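Dye type peroxidase A (PDB 6GZW) is a haem-containing dye-decolourising peroxidase that probably uses hydrogen peroxide to oxidise dyes and related reducing substrates. Local coordinates at residues V104-L109 and G218-V223; V128-D133 and R143-D148. One frame throughout, in Å; residues are numbered along the deposited sequence. Where two conformers were deposited one is given.

Interaction 1 of 2, residues V104-L109 and G218-V223; sequences VALDPL and GSYVVV
CG of Y220 stands anti to its own carbonyl carbon (chi1 -67°), a setting that carries the phenol ring off strand 219-228 and toward A105. The CB of A105 lies over one face of that ring, 3.5 Å from the centroid and 16° off the ring normal, the geometry of a CH-pi contact. The methyl is displaced toward the hydroxyl-bearing end of the ring: CZ of Y220 is its closest ring atom, at 3.4 Å from A105 CB, whereas CG is at 4.1 Å. L106 addresses the same ring from a different direction. Its CD2 lies at the edge, near the ring plane, 3.9 Å from Y220 CD1, and the two side chains cross at about a right angle. The short 3-10 turn 104-106, closed by a bond from D107 N to V104 O, thus presents consecutive residues to a face and an edge. This joins a loop from the N-terminal Dyp-type family region to the first strand of the C-terminal ferredoxin-like half. P103 and A359 also touch Y220. Replacing Y220 with an alanine would probably leave the A105 methyl without its aromatic surface and open a gap beside L106 CD2. Further along, L109 and V222 meet tip to tip, L109 CD1 lying 4.0 Å from V222 CG1; the V222 side chain is about 7 Å from the haem, and F333 of helix 333-343 also packs against V222.

Interaction 2 of 2, residues V128-D133 and R143-D148; sequences VQIGAD and RAIQRD
V128, I130 and I145 meet across this contact through aliphatic groups alone; the guanidinium of R143, a flat group on helix 135-149, is turned away from the strand. R147 CD rests over the centre of one of its faces, 3.7 Å above the plane. NH1 of R143 donates to OE1 of Q146 over 2.9 Å, onto a lone pair in the carbonyl plane. That bond is bent (N-H...O 135°), and the oxygen is tilted 30° out of the guanidinium plane. The remaining nitrogens face the dimer partner: R143 NE and NH2 form salt bridges to E234 and D231 of the second subunit, so the group is gripped through all three nitrogens.

Toward the strand, I145 fills the interface with both of its branches. CG2 is the methyl that meets V128, lying 4.1 Å from V128 CG1 and 4.1 Å from V128 CG2, so it sits evenly against the valine fork, with the two side chains slanting across each other. The CG1 branch serves I130, whose chain extends (chi2 164°) to bring its CD1 within 4.2 Å of I145 CG1. These spacings indicate ordinary van der Waals packing without strain. T56 on helix 43-61 also touches I145, and W53 NE1 binds the backbone O of I145. Strand 126-132, helix 135-149 and strand 153-162 form a beta-alpha-beta crossover passing over strand 29-37, characteristic of the ferredoxin-like halves of Dyp-type peroxidases.

In the fold
The centres of the two contacts lie 21 Å apart and their nearest atoms about 6 Å, so they do not touch. Along the chain the order is 104-109, 128-133, 143-148, 218-223: both segments of interaction 2 fall between those of interaction 1. One antiparallel sheet connects them, with strands 83-89 and 350-360 lying between strands 126-132 and 219-228. Interaction 2 is local to the N-terminal half, whose strand order 4-1-3-2 recurs in the C-terminal half. Interaction 1 ties the two halves together near the haem, whereas the helix of interaction 2 carries residues that bind the second subunit.

Interaction 1 of 2, residues V104-L109 and G218-V223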
loop_
_atom_site.group_PDB
_atom_site.type_symbol
_atom_site.label_atom_id
_atom_site.label_comp_id
_atom_site.label_asym_id
_atom_site.label_seq_id
_atom_site.Cartn_x
_atom_site.Cartn_y
_atom_site.Cartn_z
ATOM N N VAL A 104 20.410 -10.725 -27.000
ATOM C CA VAL A 104 21.135 -11.784 -26.266
ATOM C C VAL A 104 20.994 -11.527 -24.753
ATOM O O VAL A 104 20.980 -12.476 -23.938
ATOM C CB VAL A 104 22.645 -11.832 -26.649
ATOM C CG1 VAL A 104 23.429 -12.765 -25.729
ATOM C CG2 VAL A 104 22.815 -12.278 -28.092
ATOM N N ALA A 105 20.901 -10.251 -24.399
ATOM C CA ALA A 105 20.748 -9.846 -22.985
ATOM C C ALA A 105 19.510 -10.420 -22.312
ATOM O O ALA A 105 19.468 -10.498 -21.084
ATOM C CB ALA A 105 20.746 -8.346 -22.851
ATOM N N LEU A 106 18.503 -10.812 -23.087
ATOM C CA LEU A 106 17.318 -11.477 -22.526
ATOM C C LEU A 106 17.437 -12.973 -22.340
ATOM O O LEU A 106 16.455 -13.613 -21.900
ATOM C CB LEU A 106 16.051 -11.172 -23.339
ATOM C CG LEU A 106 15.568 -9.728 -23.360
ATOM C CD1 LEU A 106 14.280 -9.676 -24.149
ATOM C CD2 LEU A 106 15.345 -9.157 -21.955
ATOM N N ASP A 107 18.603 -13.561 -22.633
ATOM C CA ASP A 107 18.783 -14.986 -22.389
ATOM C C ASP A 107 18.433 -15.306 -20.924
ATOM O O ASP A 107 18.706 -14.481 -20.042
ATOM C CB ASP A 107 20.219 -15.451 -22.661
ATOM C CG ASP A 107 20.565 -15.522 -24.141
ATOM O OD1 ASP A 107 19.680 -15.366 -25.008
ATOM O OD2 ASP A 107 21.769 -15.729 -24.413
ATOM N N PRO A 108 17.808 -16.467 -20.680
ATOM C CA PRO A 108 17.289 -16.735 -19.324
ATOM C C PRO A 108 18.344 -16.612 -18.231
ATOM O O PRO A 108 19.493 -17.005 -18.425
ATOM C CB PRO A 108 16.770 -18.176 -19.405
ATOM C CG PRO A 108 17.225 -18.709 -20.731
ATOM C CD PRO A 108 17.420 -17.525 -21.619
ATOM N N LEU A 109 17.942 -16.092 -17.073
ATOM C CA LEU A 109 18.834 -15.997 -15.929
ATOM C C LEU A 109 19.231 -17.400 -15.497
ATOM O O LEU A 109 18.487 -18.349 -15.760
ATOM C CB LEU A 109 18.145 -15.261 -14.759
ATOM C CG LEU A 109 17.706 -13.810 -15.013
ATOM C CD1 LEU A 109 16.740 -13.268 -13.945
ATOM C CD2 LEU A 109 18.899 -12.896 -15.138
ATOM N N GLY A 218 18.158 2.228 -24.015
ATOM C CA GLY A 218 17.366 1.404 -23.106
ATOM C C GLY A 218 18.179 0.821 -21.971
ATOM O O GLY A 218 19.382 1.089 -21.829
ATOM N N SER A 219 17.525 0.031 -21.131
ATOM C CA SER A 219 18.205 -0.667 -20.029
ATOM C C SER A 219 17.532 -2.011 -19.817
ATOM O O SER A 219 16.392 -2.187 -20.240
ATOM C CB SER A 219 18.157 0.170 -18.761
ATOM O OG SER A 219 18.981 -0.389 -17.745
ATOM N N TYR A 220 18.232 -2.952 -19.181
ATOM C CA TYR A 220 17.686 -4.266 -18.846
ATOM C C TYR A 220 17.337 -4.228 -17.351
ATOM O O TYR A 220 18.168 -3.857 -16.530
ATOM C CB TYR A 220 18.652 -5.413 -19.178
ATOM C CG TYR A 220 18.802 -5.503 -20.671
ATOM C CD1 TYR A 220 17.874 -6.207 -21.434
ATOM C CD2 TYR A 220 19.792 -4.805 -21.321
ATOM C CE1 TYR A 220 17.943 -6.221 -22.813
ATOM C CE2 TYR A 220 19.875 -4.825 -22.713
ATOM C CZ TYR A 220 18.951 -5.537 -23.436
ATOM O OH TYR A 220 18.987 -5.588 -24.799
ATOM N N VAL A 221 16.099 -4.607 -17.037
ATOM C CA VAL A 221 15.632 -4.696 -15.645
ATOM C C VAL A 221 15.556 -6.164 -15.224
ATOM O O VAL A 221 15.090 -7.021 -15.986
ATOM C CB VAL A 221 14.298 -3.938 -15.450
ATOM C CG1 VAL A 221 13.148 -4.557 -16.210
ATOM C CG2 VAL A 221 13.937 -3.820 -13.966
ATOM N N VAL A 222 16.048 -6.453 -14.023
ATOM C CA VAL A 222 15.795 -7.723 -13.360
ATOM C C VAL A 222 14.970 -7.398 -12.130
ATOM O O VAL A 222 15.393 -6.581 -11.306
ATOM C CB VAL A 222 17.098 -8.455 -12.981
ATOM C CG1 VAL A 222 16.810 -9.685 -12.117
ATOM C CG2 VAL A 222 17.859 -8.813 -14.251
ATOM N N VAL A 223 13.776 -7.991 -12.063
ATOM C CA VAL A 223 12.849 -7.905 -10.933
ATOM C C VAL A 223 13.007 -9.198 -10.153
ATOM O O VAL A 223 12.981 -10.286 -10.752
ATOM C CB VAL A 223 11.407 -7.802 -11.448
ATOM C CG1 VAL A 223 10.399 -7.794 -10.307
ATOM C CG2 VAL A 223 11.255 -6.582 -12.324
#

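Interaction 2 of 2, residues V128-D133 and R143-D148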
loop_
_atom_site.group_PDB
_atom_site.type_symbol
_atom_site.label_atom_id
_atom_site.label_comp_id
_atom_site.label_asym_id
_atom_site.label_seq_id
_atom_site.Cartn_x
_atom_site.Cartn_y
_atom_site.Cartn_z
ATOM N N VAL A 128 5.077 -3.789 -16.994
ATOM C CA VAL A 128 4.881 -2.375 -16.738
ATOM C C VAL A 128 5.167 -2.085 -15.280
ATOM O O VAL A 128 4.710 -2.838 -14.394
ATOM C CB VAL A 128 3.429 -1.924 -17.056
ATOM C CG1 VAL A 128 3.333 -0.407 -16.953
ATOM C CG2 VAL A 128 3.018 -2.417 -18.430
ATOM N N GLN A 129 5.918 -1.002 -15.040
ATOM C CA GLN A 129 6.176 -0.499 -13.692
ATOM C C GLN A 129 5.461 0.822 -13.509
ATOM O O GLN A 129 5.680 1.785 -14.252
ATOM C CB GLN A 129 7.680 -0.306 -13.477
ATOM C CG GLN A 129 8.073 0.340 -12.143
ATOM C CD GLN A 129 9.552 0.627 -12.089
ATOM O OE1 GLN A 129 10.060 1.489 -12.832
ATOM N NE2 GLN A 129 10.259 -0.087 -11.237
ATOM N N ILE A 130 4.608 0.882 -12.486
ATOM C CA ILE A 130 3.905 2.097 -12.149
ATOM C C ILE A 130 4.328 2.527 -10.750
ATOM O O ILE A 130 4.342 1.703 -9.836
ATOM C CB ILE A 130 2.392 1.858 -12.191
ATOM C CG1 ILE A 130 2.020 1.583 -13.648
ATOM C CG2 ILE A 130 1.624 3.066 -11.633
ATOM C CD1 ILE A 130 0.694 0.962 -13.815
ATOM N N GLY A 131 4.665 3.800 -10.593
ATOM C CA GLY A 131 4.949 4.392 -9.300
ATOM C C GLY A 131 4.503 5.826 -9.162
ATOM O O GLY A 131 4.433 6.558 -10.153
ATOM N N ALA A 132 4.130 6.203 -7.942
ATOM C CA ALA A 132 3.748 7.555 -7.609
ATOM C C ALA A 132 3.781 7.739 -6.117
ATOM O O ALA A 132 3.844 6.756 -5.362
ATOM C CB ALA A 132 2.337 7.873 -8.150
ATOM N N ASP A 133 3.696 8.978 -5.683
ATOM C CA ASP A 133 3.651 9.271 -4.246
ATOM C C ASP A 133 2.246 9.343 -3.655
ATOM O O ASP A 133 2.121 9.549 -2.446
ATOM C CB ASP A 133 4.417 10.567 -3.998
ATOM C CG ASP A 133 5.922 10.385 -4.113
ATOM O OD1 ASP A 133 6.464 9.352 -3.620
ATOM O OD2 ASP A 133 6.577 11.287 -4.664
ATOM N N ARG A 143 -4.929 0.654 -13.153
ATOM C CA ARG A 143 -6.193 0.257 -13.727
ATOM C C ARG A 143 -6.310 0.699 -15.185
ATOM O O ARG A 143 -6.805 -0.047 -16.042
ATOM C CB ARG A 143 -7.319 0.836 -12.865
ATOM C CG ARG A 143 -8.744 0.463 -13.288
ATOM C CD ARG A 143 -8.976 -1.040 -13.401
ATOM N NE ARG A 143 -10.378 -1.353 -13.696
ATOM C CZ ARG A 143 -10.883 -2.574 -13.895
ATOM N NH1 ARG A 143 -10.132 -3.660 -13.875
ATOM N NH2 ARG A 143 -12.188 -2.699 -14.123
ATOM N N ALA A 144 -5.823 1.905 -15.495
ATOM C CA ALA A 144 -5.903 2.397 -16.875
ATOM C C ALA A 144 -5.018 1.593 -17.815
ATOM O O ALA A 144 -5.446 1.219 -18.924
ATOM C CB ALA A 144 -5.580 3.865 -16.920
ATOM N N ILE A 145 -3.799 1.298 -17.372
ATOM C CA ILE A 145 -2.893 0.465 -18.156
ATOM C C ILE A 145 -3.490 -0.929 -18.326
ATOM O O ILE A 145 -3.537 -1.479 -19.433
ATOM C CB ILE A 145 -1.507 0.457 -17.486
ATOM C CG1 ILE A 145 -0.845 1.849 -17.625
ATOM C CG2 ILE A 145 -0.614 -0.685 -17.960
ATOM C CD1 ILE A 145 -0.454 2.236 -19.041
ATOM N N GLN A 146 -4.000 -1.511 -17.241
ATOM C CA GLN A 146 -4.571 -2.844 -17.346
ATOM C C GLN A 146 -5.792 -2.922 -18.265
ATOM O O GLN A 146 -5.920 -3.881 -19.019
ATOM C CB GLN A 146 -4.871 -3.409 -15.958
ATOM C CG GLN A 146 -5.602 -4.755 -15.934
ATOM C CD GLN A 146 -7.068 -4.597 -15.585
ATOM O OE1 GLN A 146 -7.450 -3.661 -14.876
ATOM N NE2 GLN A 146 -7.898 -5.498 -16.084
ATOM N N ARG A 147 -6.650 -1.914 -18.207
ATOM C CA ARG A 147 -7.813 -1.817 -19.089
ATOM C C ARG A 147 -7.463 -1.518 -20.553
ATOM O O ARG A 147 -8.212 -1.926 -21.463
ATOM C CB ARG A 147 -8.799 -0.784 -18.542
ATOM C CG ARG A 147 -9.475 -1.219 -17.265
ATOM C CD ARG A 147 -10.641 -2.133 -17.541
ATOM N NE ARG A 147 -11.812 -1.387 -17.980
ATOM C CZ ARG A 147 -12.968 -1.948 -18.322
ATOM N NH1 ARG A 147 -13.113 -3.276 -18.292
ATOM N NH2 ARG A 147 -13.997 -1.185 -18.697
ATOM N N ASP A 148 -6.341 -0.833 -20.807
ATOM C CA ASP A 148 -5.827 -0.694 -22.189
ATOM C C ASP A 148 -5.442 -2.020 -22.829
ATOM O O ASP A 148 -5.477 -2.149 -24.072
ATOM C CB ASP A 148 -4.566 0.162 -22.253
ATOM C CG ASP A 148 -4.826 1.639 -22.197
ATOM O OD1 ASP A 148 -5.962 2.105 -22.395
ATOM O OD2 ASP A 148 -3.834 2.363 -21.974
#